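PDB 5C5V: acidocalcisomal pyrophosphatase from Trypanosoma brucei brucei, which probably hydrolyses inorganic pyrophosphate to phosphate with the help of magnesium ions, and holds magnesium and the substrate analogue imidodiphosphate in this crystal. Local coordinates for residues 108-113 against 174-179. Residues are numbered along the deposited sequence; the frame is centred on the assembly and turned at random.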
loop_
_atom_site.group_PDB
_atom_site.type_symbol
_atom_site.label_atom_id
_atom_site.label_comp_id
_atom_site.label_asym_id
_atom_site.label_seq_id
_atom_site.Cartn_x
_atom_site.Cartn_y
_atom_site.Cartn_z
ATOM N N SER A 108 17.788 17.661 32.291
ATOM C CA SER A 108 19.025 16.884 32.268
ATOM C C SER A 108 19.035 15.870 31.130
ATOM O O SER A 108 20.088 15.365 30.740
ATOM C CB SER A 108 19.244 16.170 33.604
ATOM O OG SER A 108 18.241 15.193 33.825
ATOM N N TYR A 109 17.856 15.577 30.600
ATOM C CA TYR A 109 17.718 14.562 29.570
ATOM C C TYR A 109 18.526 14.872 28.312
ATOM O O TYR A 109 18.480 15.983 27.791
ATOM C CB TYR A 109 16.248 14.400 29.219
ATOM C CG TYR A 109 15.958 13.286 28.248
ATOM C CD1 TYR A 109 16.063 11.956 28.633
ATOM C CD2 TYR A 109 15.554 13.566 26.949
ATOM C CE1 TYR A 109 15.781 10.930 27.747
ATOM C CE2 TYR A 109 15.261 12.546 26.050
ATOM C CZ TYR A 109 15.381 11.232 26.453
ATOM O OH TYR A 109 15.100 10.221 25.558
ATOM N N ARG A 110 19.265 13.877 27.833
ATOM C CA ARG A 110 20.046 13.991 26.605
ATOM C C ARG A 110 19.946 12.704 25.797
ATOM O O ARG A 110 19.843 11.607 26.356
ATOM C CB ARG A 110 21.526 14.299 26.909
ATOM C CG ARG A 110 21.804 15.691 27.468
ATOM C CD ARG A 110 21.515 16.771 26.444
ATOM N NE ARG A 110 21.854 18.105 26.939
ATOM C CZ ARG A 110 21.149 18.763 27.854
ATOM N NH1 ARG A 110 20.056 18.213 28.373
ATOM N NH2 ARG A 110 21.533 19.967 28.246
ATOM N N VAL A 111 19.941 12.841 24.476
ATOM C CA VAL A 111 20.085 11.690 23.601
ATOM C C VAL A 111 21.430 11.773 22.893
ATOM O O VAL A 111 21.658 12.664 22.078
ATOM C CB VAL A 111 18.966 11.598 22.559
ATOM C CG1 VAL A 111 19.144 10.334 21.746
ATOM C CG2 VAL A 111 17.589 11.628 23.237
ATOM N N LEU A 112 22.315 10.838 23.220
ATOM C CA LEU A 112 23.671 10.834 22.695
ATOM C C LEU A 112 23.822 9.839 21.560
ATOM O O LEU A 112 23.162 8.798 21.554
ATOM C CB LEU A 112 24.684 10.507 23.803
ATOM C CG LEU A 112 24.932 11.592 24.850
ATOM C CD1 LEU A 112 23.647 11.890 25.594
ATOM C CD2 LEU A 112 26.060 11.199 25.819
ATOM N N TYR A 113 24.704 10.169 20.615
ATOM C CA TYR A 113 24.973 9.334 19.457
ATOM C C TYR A 113 26.407 8.825 19.439
ATOM O O TYR A 113 27.344 9.539 19.805
ATOM C CB TYR A 113 24.684 10.097 18.169
ATOM C CG TYR A 113 23.210 10.394 17.962
ATOM C CD1 TYR A 113 22.454 9.682 17.036
ATOM C CD2 TYR A 113 22.582 11.387 18.698
ATOM C CE1 TYR A 113 21.093 9.959 16.848
ATOM C CE2 TYR A 113 21.252 11.667 18.529
ATOM C CZ TYR A 113 20.508 10.954 17.604
ATOM O OH TYR A 113 19.190 11.262 17.454
ATOM N N PHE A 174 29.263 17.492 20.581
ATOM C CA PHE A 174 28.682 16.258 20.075
ATOM C C PHE A 174 27.166 16.431 19.817
ATOM O O PHE A 174 26.501 15.492 19.395
ATOM C CB PHE A 174 28.961 15.084 21.035
ATOM C CG PHE A 174 30.438 14.723 21.153
ATOM C CD1 PHE A 174 31.101 14.087 20.110
ATOM C CD2 PHE A 174 31.156 15.024 22.306
ATOM C CE1 PHE A 174 32.478 13.763 20.213
ATOM C CE2 PHE A 174 32.527 14.708 22.424
ATOM C CZ PHE A 174 33.185 14.076 21.379
ATOM N N ASN A 175 26.654 17.638 20.077
ATOM C CA ASN A 175 25.307 18.051 19.702
ATOM C C ASN A 175 24.232 17.016 20.023
ATOM O O ASN A 175 23.466 16.610 19.156
ATOM C CB ASN A 175 25.267 18.394 18.215
ATOM C CG ASN A 175 26.404 19.294 17.807
ATOM O OD1 ASN A 175 27.273 18.892 17.047
ATOM N ND2 ASN A 175 26.416 20.510 18.324
ATOM N N PRO A 176 24.193 16.570 21.279
ATOM C CA PRO A 176 23.152 15.628 21.663
ATOM C C PRO A 176 21.767 16.247 21.505
ATOM O O PRO A 176 21.637 17.470 21.427
ATOM C CB PRO A 176 23.466 15.347 23.131
ATOM C CG PRO A 176 24.190 16.576 23.599
ATOM C CD PRO A 176 25.029 16.968 22.425
ATOM N N ILE A 177 20.742 15.411 21.445
ATOM C CA ILE A 177 19.390 15.938 21.460
ATOM C C ILE A 177 18.973 16.251 22.887
ATOM O O ILE A 177 19.205 15.477 23.814
ATOM C CB ILE A 177 18.412 14.977 20.822
ATOM C CG1 ILE A 177 18.556 15.062 19.303
ATOM C CG2 ILE A 177 16.997 15.333 21.230
ATOM C CD1 ILE A 177 17.803 13.978 18.555
ATOM N N LYS A 178 18.383 17.422 23.055
ATOM C CA LYS A 178 17.844 17.825 24.341
ATOM C C LYS A 178 16.453 18.429 24.171
ATOM O O LYS A 178 15.991 18.674 23.045
ATOM C CB LYS A 178 18.771 18.825 25.024
ATOM C CG LYS A 178 18.747 20.201 24.399
ATOM C CD LYS A 178 19.701 21.133 25.135
ATOM C CE LYS A 178 19.475 22.589 24.763
ATOM N NZ LYS A 178 19.787 23.497 25.909
ATOM N N GLN A 179 15.775 18.651 25.290
ATOM C CA GLN A 179 14.523 19.373 25.231
ATOM C C GLN A 179 14.816 20.869 25.296
ATOM O O GLN A 179 15.554 21.339 26.166
ATOM C CB GLN A 179 13.577 18.943 26.353
ATOM C CG GLN A 179 12.150 19.416 26.134
ATOM C CD GLN A 179 11.142 18.722 27.030
ATOM O OE1 GLN A 179 11.478 17.809 27.784
ATOM N NE2 GLN A 179 9.894 19.167 26.958
HETATM O O HOH W 1 16.497 17.861 28.049
HETATM O O HOH W 2 26.085 12.804 20.634
#
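Val111 and Ile177 meet as a hydrogen-bonded antiparallel pair, a single beta bridge between segments 108-113 and 174-179, which lie on strand 110-117 and on strand 177-182 of the pyrophosphatase domain. Val111 N donates a hydrogen bond to Ile177 O at 2.8 Å; Ile177 N returns a bond to Val111 O at 3.0 Å. Water takes over on both sides of the bridge: one molecule accepts from Tyr113 N and donates to Phe174 O, and another joins Tyr109 O to Gln179 N.

Arg110 runs outward from the strand. Its CB lies 4.0 Å from Ile177 O, which Arg110 CA also meets in a CA-H...O contact. CG stands anti to the carbonyl carbon (chi1 -69°), and a bend at chi2 carries the chain alongside Lys178. CD touches both Lys178 CB and the ring atom CG of Pro176, which comes at the edge of the guanidinium. From there NE and CZ pass over Lys178 CB, the methylene covering one face of the guanidinium near its rim. NH1 turns back to Tyr109 O at 2.8 Å, a bond in the guanidinium plane although the donor stands well above the carbonyl plane. NH2 lies beside Lys178 CD and makes a salt bridge with Glu172, whose carboxylate also has a weak, long ion pair with Lys178 NZ and so probably offsets the nearness of the two positive charges. The Lys178 backbone hydrogen-bonds with Glu167, a magnesium-binding residue, and its side chain lies about 9 Å from a bound magnesium ion.

On the face with Val111, Ile177 CB packs against Val111 CB, and strands 94-101 and 166-168 supply Val98, Phe166 and Ile168 around them. Tyr113 OH, hydrogen-bonded to Gly236 O, lies 3.2 Å from Ile177 CD1, which approaches the ring at its edge.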